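Local coordinates for ESX secretion system protein EccC (Thermomonospora curvata, PDB 4NH0) that forms the ATPase motor of a type VII (ESX) secretion system, which exports proteins such as EsxA and EsxB from the cell, and may be its translocase subunit, at residues 670-675 with 861-866; 598-603 with 870-875. All coordinates share one frame; numbering follows the deposited sequence.

How the contacts relate
Contacts 1 and 2 line one ATP pocket in the second FtsK module, with their centres about 10 Å apart. Contact 1 joins the helix that follows the P-loop to the end of strand 860-863, and it meets phosphates, magnesium ion and adenine amino group. Contact 2 pairs two loops beyond the adenine and ribose. Segments 861-866 and 598-603 bind the two contacts together: Leu865 N lies 2.8 Å from Pro602 O, probably as a hydrogen bond, while Leu862 CD2 packs 3.6 Å from Pro601 CA and Leu865 CD1 3.7 Å from Pro601 CB. In sequence, both segments of contact 1 fall between those of contact 2.

Contact 1 of 2, residues 670-675 with 861-866; sequences STMLRT and FLTALP. With MG (magnesium ion), chain D; ATP (adenosine-5'-triphosphate), chain G.
Thr671 OG1 is gripped from two sides: it donates to ATP O1A at 2.7 Å and accepts from Arg674 NH2 at 3.2 Å, while Thr671 CG2 faces Pro866 across the contact. The acceptor lies close to the guanidinium plane of Arg674. OG1 sits beside the backbone N of its own residue (chi1 -54°), on the side where O1A of the alpha-phosphate lies. A valine in place of Thr671 would probably deprive O1A of its hydroxyl donor and Arg674 NH2 of this acceptor. One residue earlier, Ser670 binds the magnesium ion through OG, together with ATP O2G, a water and Gly697 O; this fits the serine of a P-loop.

Thr863, at the end of strand 860-863, holds the other end of the nucleotide. Its OG1 accepts from ATP N6 at 2.5 Å, and its backbone O takes a second, weak bond from the same amino group. Leu865 CD1 lies over the face of the adenine, 3.4 Å from ATP N1. Behind Thr863, the Met672 chain bends at chi2 (66°) and brings CE 3.6 Å from Thr863 CG2 and against the edge of the Phe861 ring. Farther along the helix, Thr675 CG2 lies 3.6 Å from Pro866 CD, and Leu877 and Ile881 of helix 877-891 pack on the same proline. No hydrogen bond joins the two segments directly; they meet by apolar packing, so the ATP, held at its phosphates by one segment and at its adenine by the other, supplies the polar link between them.

Contact 2 of 2, residues 598-603 with 870-875; sequences LDVPPT and GDTSAE. With ATP (adenosine-5'-triphosphate), chain G.
This is a side-by-side packing of two irregular loops, without a hydrogen bond between them, at the adenine end of the ATP pocket: residues 598-603 precede strand 612-614, whereas the loop 870-875 leads from strand 860-863 to helix 877-891. Thr872 has the largest share. Its CB and CG2 both lie against the carbonyl of Pro601, with CB 3.4 Å from Pro601 O, while Val600 CG2 reaches Thr872 OG1 at 3.2 Å. The Thr872 hydroxyl lies between backbone N and carbonyl carbon (chi1 62°), which turns OG1 to the valine and swings CG2 round to Thr603. There the two methyls meet, Thr603 CG2 to Thr872 CG2 at 3.9 Å, with the side chains crossing at about a right angle. Thr603 CG2 also rests 3.4 Å from Asp871 O.

Asp871 OD2 accepts from Ser873 N, a bond modelled very short, in a geometry that fits an Asx turn, and forms a salt bridge with Arg867, outside the contact. Gly870 has a positive phi (121°), at which a side chain would press on the preceding carbonyl.

Each loop sends one small apolar group to the nucleotide. Pro601 CG comes to the N1 edge of the adenine, near its plane, 3.3 Å from ATP N1, and Ala874 CB approaches ATP O2' at 3.4 Å. Threonine carbons meet carbonyl oxygens and each other here, so the two loops fit by shape more than by directed bonds, and what they offer adenine and ribose at these points is van der Waals contact.

Contact 1 of 2, residues 670-675 with 861-866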
loop_
_atom_site.group_PDB
_atom_site.type_symbol
_atom_site.label_atom_id
_atom_site.label_comp_id
_atom_site.label_asym_id
_atom_site.label_seq_id
_atom_site.Cartn_x
_atom_site.Cartn_y
_atom_site.Cartn_z
ATOM N N SER A 670 -1.304 6.435 -0.039
ATOM C CA SER A 670 -1.641 6.808 1.313
ATOM C C SER A 670 -2.903 6.093 1.814
ATOM O O SER A 670 -3.056 5.864 2.996
ATOM C CB SER A 670 -1.748 8.336 1.438
ATOM O OG SER A 670 -0.921 9.038 0.508
ATOM N N THR A 671 -3.803 5.730 0.910
ATOM C CA THR A 671 -5.005 4.994 1.274
ATOM C C THR A 671 -4.657 3.539 1.553
ATOM O O THR A 671 -5.130 2.954 2.526
ATOM C CB THR A 671 -6.070 5.062 0.165
ATOM O OG1 THR A 671 -6.337 6.431 -0.161
ATOM C CG2 THR A 671 -7.356 4.393 0.619
ATOM N N MET A 672 -3.820 2.968 0.691
ATOM C CA MET A 672 -3.377 1.584 0.824
ATOM C C MET A 672 -2.750 1.302 2.182
ATOM O O MET A 672 -3.099 0.324 2.843
ATOM C CB MET A 672 -2.376 1.244 -0.279
ATOM C CG MET A 672 -1.592 -0.026 -0.022
ATOM S SD MET A 672 -2.629 -1.495 -0.050
ATOM C CE MET A 672 -2.285 -2.098 -1.699
ATOM N N LEU A 673 -1.821 2.164 2.586
ATOM C CA LEU A 673 -1.135 2.026 3.866
ATOM C C LEU A 673 -2.124 1.971 5.021
ATOM O O LEU A 673 -1.983 1.158 5.932
ATOM C CB LEU A 673 -0.156 3.183 4.078
ATOM C CG LEU A 673 1.019 3.309 3.107
ATOM C CD1 LEU A 673 1.830 4.561 3.406
ATOM C CD2 LEU A 673 1.899 2.077 3.172
ATOM N N ARG A 674 -3.130 2.834 4.969
ATOM C CA ARG A 674 -4.116 2.929 6.038
ATOM C C ARG A 674 -4.976 1.673 6.137
ATOM O O ARG A 674 -5.450 1.325 7.216
ATOM C CB ARG A 674 -4.996 4.162 5.832
ATOM C CG ARG A 674 -4.240 5.470 5.976
ATOM C CD ARG A 674 -5.151 6.669 5.796
ATOM N NE ARG A 674 -5.691 6.743 4.444
ATOM C CZ ARG A 674 -6.475 7.722 4.007
ATOM N NH1 ARG A 674 -6.809 8.717 4.817
ATOM N NH2 ARG A 674 -6.922 7.707 2.760
ATOM N N THR A 675 -5.174 0.993 5.012
ATOM C CA THR A 675 -5.918 -0.260 5.012
ATOM C C THR A 675 -5.091 -1.361 5.656
ATOM O O THR A 675 -5.574 -2.087 6.521
ATOM C CB THR A 675 -6.305 -0.702 3.594
ATOM O OG1 THR A 675 -5.131 -1.106 2.883
ATOM C CG2 THR A 675 -6.975 0.429 2.852
ATOM N N PHE A 861 -6.176 -5.865 -9.343
ATOM C CA PHE A 861 -6.912 -5.876 -8.088
ATOM C C PHE A 861 -7.341 -4.468 -7.708
ATOM O O PHE A 861 -6.906 -3.490 -8.314
ATOM C CB PHE A 861 -6.075 -6.500 -6.967
ATOM C CG PHE A 861 -4.975 -5.612 -6.455
ATOM C CD1 PHE A 861 -5.175 -4.810 -5.343
ATOM C CD2 PHE A 861 -3.738 -5.591 -7.073
ATOM C CE1 PHE A 861 -4.168 -3.997 -4.868
ATOM C CE2 PHE A 861 -2.726 -4.781 -6.596
ATOM C CZ PHE A 861 -2.942 -3.983 -5.494
ATOM N N LEU A 862 -8.196 -4.374 -6.697
ATOM C CA LEU A 862 -8.695 -3.090 -6.230
ATOM C C LEU A 862 -8.594 -3.013 -4.712
ATOM O O LEU A 862 -9.238 -3.784 -4.001
ATOM C CB LEU A 862 -10.138 -2.879 -6.689
ATOM C CG LEU A 862 -10.787 -1.528 -6.390
ATOM C CD1 LEU A 862 -9.966 -0.403 -6.988
ATOM C CD2 LEU A 862 -12.203 -1.500 -6.934
ATOM N N THR A 863 -7.778 -2.084 -4.223
ATOM C CA THR A 863 -7.542 -1.938 -2.792
ATOM C C THR A 863 -8.826 -1.625 -2.041
ATOM O O THR A 863 -9.580 -0.736 -2.431
ATOM C CB THR A 863 -6.518 -0.828 -2.496
ATOM O OG1 THR A 863 -7.088 0.447 -2.810
ATOM C CG2 THR A 863 -5.264 -1.030 -3.318
ATOM N N ALA A 864 -9.072 -2.358 -0.961
ATOM C CA ALA A 864 -10.250 -2.125 -0.139
ATOM C C ALA A 864 -10.123 -0.809 0.613
ATOM O O ALA A 864 -9.077 -0.166 0.584
ATOM C CB ALA A 864 -10.459 -3.273 0.832
ATOM N N LEU A 865 -11.197 -0.410 1.284
ATOM C CA LEU A 865 -11.194 0.816 2.072
ATOM C C LEU A 865 -11.071 0.488 3.555
ATOM O O LEU A 865 -11.669 -0.477 4.030
ATOM C CB LEU A 865 -12.461 1.632 1.804
ATOM C CG LEU A 865 -12.374 2.721 0.731
ATOM C CD1 LEU A 865 -11.923 2.154 -0.604
ATOM C CD2 LEU A 865 -13.708 3.434 0.586
ATOM N N PRO A 866 -10.298 1.295 4.296
ATOM C CA PRO A 866 -10.057 1.038 5.719
ATOM C C PRO A 866 -11.289 1.302 6.575
ATOM O O PRO A 866 -11.231 2.104 7.507
ATOM C CB PRO A 866 -8.936 2.020 6.061
ATOM C CG PRO A 866 -9.146 3.151 5.122
ATOM C CD PRO A 866 -9.651 2.541 3.844
HETATM MG MG MG D . 0.334 10.308 -0.074
HETATM P PG ATP G . -0.492 11.661 -3.180
HETATM O O1G ATP G . 0.398 11.054 -4.235
HETATM O O2G ATP G . -0.024 11.431 -1.765
HETATM O O3G ATP G . -0.916 13.080 -3.465
HETATM P PB ATP G . -1.822 9.216 -3.069
HETATM O O1B ATP G . -1.292 8.931 -1.687
HETATM O O2B ATP G . -1.150 8.611 -4.276
HETATM O O3B ATP G . -1.854 10.809 -3.286
HETATM P PA ATP G . -4.209 8.670 -1.747
HETATM O O1A ATP G . -3.974 7.306 -1.150
HETATM O O2A ATP G . -3.899 9.889 -0.913
HETATM O O3A ATP G . -3.369 8.783 -3.112
HETATM O "O5'" ATP G . -5.734 8.745 -2.250
HETATM C "C5'" ATP G . -6.187 9.835 -3.049
HETATM C "C4'" ATP G . -7.690 9.712 -3.262
HETATM O "O4'" ATP G . -7.988 8.519 -3.991
HETATM C "C3'" ATP G . -8.432 9.628 -1.939
HETATM O "O3'" ATP G . -9.210 10.811 -1.731
HETATM C "C2'" ATP G . -9.346 8.424 -2.046
HETATM O "O2'" ATP G . -10.706 8.830 -1.879
HETATM C "C1'" ATP G . -9.128 7.859 -3.440
HETATM N N9 ATP G . -8.866 6.402 -3.351
HETATM C C8 ATP G . -7.681 5.838 -3.057
HETATM N N7 ATP G . -7.768 4.484 -3.052
HETATM C C5 ATP G . -9.040 4.162 -3.350
HETATM C C6 ATP G . -9.814 2.909 -3.510
HETATM N N6 ATP G . -9.228 1.699 -3.347
HETATM N N1 ATP G . -11.121 3.015 -3.824
HETATM C C2 ATP G . -11.716 4.211 -3.988
HETATM N N3 ATP G . -11.076 5.386 -3.858
HETATM C C4 ATP G . -9.760 5.429 -3.544
HETATM O O HOH W 1 -1.574 11.037 -0.165
#

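Contact 2 of 2, residues 598-603 with 870-875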
loop_
_atom_site.group_PDB
_atom_site.type_symbol
_atom_site.label_atom_id
_atom_site.label_comp_id
_atom_site.label_asym_id
_atom_site.label_seq_id
_atom_site.Cartn_x
_atom_site.Cartn_y
_atom_site.Cartn_z
ATOM N N LEU A 598 -14.734 -4.998 -11.305
ATOM C CA LEU A 598 -13.859 -4.121 -10.528
ATOM C C LEU A 598 -14.176 -2.635 -10.672
ATOM O O LEU A 598 -13.411 -1.891 -11.284
ATOM C CB LEU A 598 -12.403 -4.368 -10.931
ATOM C CG LEU A 598 -11.391 -4.633 -9.816
ATOM C CD1 LEU A 598 -11.798 -5.852 -9.007
ATOM C CD2 LEU A 598 -10.001 -4.817 -10.401
ATOM N N ASP A 599 -15.297 -2.202 -10.108
ATOM C CA ASP A 599 -15.655 -0.790 -10.137
ATOM C C ASP A 599 -15.664 -0.209 -8.730
ATOM O O ASP A 599 -14.864 0.665 -8.402
ATOM C CB ASP A 599 -17.019 -0.588 -10.801
ATOM C CG ASP A 599 -17.378 0.877 -10.957
ATOM O OD1 ASP A 599 -16.460 1.696 -11.168
ATOM O OD2 ASP A 599 -18.578 1.211 -10.869
ATOM N N VAL A 600 -16.577 -0.705 -7.902
ATOM C CA VAL A 600 -16.699 -0.240 -6.528
ATOM C C VAL A 600 -15.810 -1.060 -5.594
ATOM O O VAL A 600 -15.870 -2.290 -5.592
ATOM C CB VAL A 600 -18.165 -0.299 -6.048
ATOM C CG1 VAL A 600 -18.821 -1.607 -6.475
ATOM C CG2 VAL A 600 -18.248 -0.111 -4.544
ATOM N N PRO A 601 -14.970 -0.375 -4.804
ATOM C CA PRO A 601 -14.048 -1.031 -3.871
ATOM C C PRO A 601 -14.762 -1.651 -2.677
ATOM O O PRO A 601 -15.817 -1.161 -2.276
ATOM C CB PRO A 601 -13.139 0.114 -3.423
ATOM C CG PRO A 601 -13.990 1.325 -3.549
ATOM C CD PRO A 601 -14.838 1.091 -4.767
ATOM N N PRO A 602 -14.192 -2.728 -2.117
ATOM C CA PRO A 602 -14.751 -3.382 -0.932
ATOM C C PRO A 602 -14.283 -2.719 0.356
ATOM O O PRO A 602 -13.425 -1.840 0.317
ATOM C CB PRO A 602 -14.202 -4.802 -1.040
ATOM C CG PRO A 602 -12.867 -4.610 -1.676
ATOM C CD PRO A 602 -13.017 -3.451 -2.636
ATOM N N THR A 603 -14.848 -3.134 1.482
ATOM C CA THR A 603 -14.390 -2.658 2.780
ATOM C C THR A 603 -13.784 -3.820 3.554
ATOM O O THR A 603 -13.892 -4.972 3.136
ATOM C CB THR A 603 -15.528 -2.019 3.589
ATOM O OG1 THR A 603 -16.595 -2.962 3.744
ATOM C CG2 THR A 603 -16.054 -0.784 2.878
ATOM N N GLY A 870 -19.280 -0.420 6.195
ATOM C CA GLY A 870 -19.953 -1.029 5.063
ATOM C C GLY A 870 -20.084 -0.087 3.884
ATOM O O GLY A 870 -20.215 -0.524 2.742
ATOM N N ASP A 871 -20.053 1.212 4.162
ATOM C CA ASP A 871 -20.133 2.218 3.111
ATOM C C ASP A 871 -18.893 2.152 2.228
ATOM O O ASP A 871 -17.767 2.131 2.722
ATOM C CB ASP A 871 -20.290 3.615 3.713
ATOM C CG ASP A 871 -20.490 4.687 2.661
ATOM O OD1 ASP A 871 -21.411 5.515 2.821
ATOM O OD2 ASP A 871 -19.725 4.706 1.675
ATOM N N THR A 872 -19.106 2.114 0.918
ATOM C CA THR A 872 -18.009 1.970 -0.028
ATOM C C THR A 872 -17.803 3.243 -0.832
ATOM O O THR A 872 -17.331 3.200 -1.969
ATOM C CB THR A 872 -18.257 0.806 -0.993
ATOM O OG1 THR A 872 -19.437 1.071 -1.762
ATOM C CG2 THR A 872 -18.443 -0.487 -0.224
ATOM N N SER A 873 -18.160 4.374 -0.238
ATOM C CA SER A 873 -18.072 5.648 -0.930
ATOM C C SER A 873 -16.841 6.406 -0.444
ATOM O O SER A 873 -16.652 6.595 0.757
ATOM C CB SER A 873 -19.350 6.459 -0.707
ATOM O OG SER A 873 -19.326 7.672 -1.429
ATOM N N ALA A 874 -15.999 6.827 -1.383
ATOM C CA ALA A 874 -14.724 7.450 -1.046
ATOM C C ALA A 874 -14.883 8.854 -0.468
ATOM O O ALA A 874 -13.992 9.349 0.219
ATOM C CB ALA A 874 -13.827 7.490 -2.272
ATOM N N GLU A 875 -16.011 9.495 -0.748
ATOM C CA GLU A 875 -16.240 10.860 -0.283
ATOM C C GLU A 875 -16.563 10.886 1.210
ATOM O O GLU A 875 -16.306 11.879 1.889
ATOM C CB GLU A 875 -17.367 11.515 -1.090
ATOM C CG GLU A 875 -18.416 10.523 -1.548
ATOM C CD GLU A 875 -19.180 10.959 -2.783
ATOM O OE1 GLU A 875 -18.537 11.232 -3.817
ATOM O OE2 GLU A 875 -20.428 11.003 -2.727
HETATM P PG ATP G . -0.492 11.661 -3.180
HETATM O O1G ATP G . 0.398 11.054 -4.235
HETATM O O2G ATP G . -0.024 11.431 -1.765
HETATM O O3G ATP G . -0.916 13.080 -3.465
HETATM P PB ATP G . -1.822 9.216 -3.069
HETATM O O1B ATP G . -1.292 8.931 -1.687
HETATM O O2B ATP G . -1.150 8.611 -4.276
HETATM O O3B ATP G . -1.854 10.809 -3.286
HETATM P PA ATP G . -4.209 8.670 -1.747
HETATM O O1A ATP G . -3.974 7.306 -1.150
HETATM O O2A ATP G . -3.899 9.889 -0.913
HETATM O O3A ATP G . -3.369 8.783 -3.112
HETATM O "O5'" ATP G . -5.734 8.745 -2.250
HETATM C "C5'" ATP G . -6.187 9.835 -3.049
HETATM C "C4'" ATP G . -7.690 9.712 -3.262
HETATM O "O4'" ATP G . -7.988 8.519 -3.991
HETATM C "C3'" ATP G . -8.432 9.628 -1.939
HETATM O "O3'" ATP G . -9.210 10.811 -1.731
HETATM C "C2'" ATP G . -9.346 8.424 -2.046
HETATM O "O2'" ATP G . -10.706 8.830 -1.879
HETATM C "C1'" ATP G . -9.128 7.859 -3.440
HETATM N N9 ATP G . -8.866 6.402 -3.351
HETATM C C8 ATP G . -7.681 5.838 -3.057
HETATM N N7 ATP G . -7.768 4.484 -3.052
HETATM C C5 ATP G . -9.040 4.162 -3.350
HETATM C C6 ATP G . -9.814 2.909 -3.510
HETATM N N6 ATP G . -9.228 1.699 -3.347
HETATM N N1 ATP G . -11.121 3.015 -3.824
HETATM C C2 ATP G . -11.716 4.211 -3.988
HETATM N N3 ATP G . -11.076 5.386 -3.858
HETATM C C4 ATP G . -9.760 5.429 -3.544
#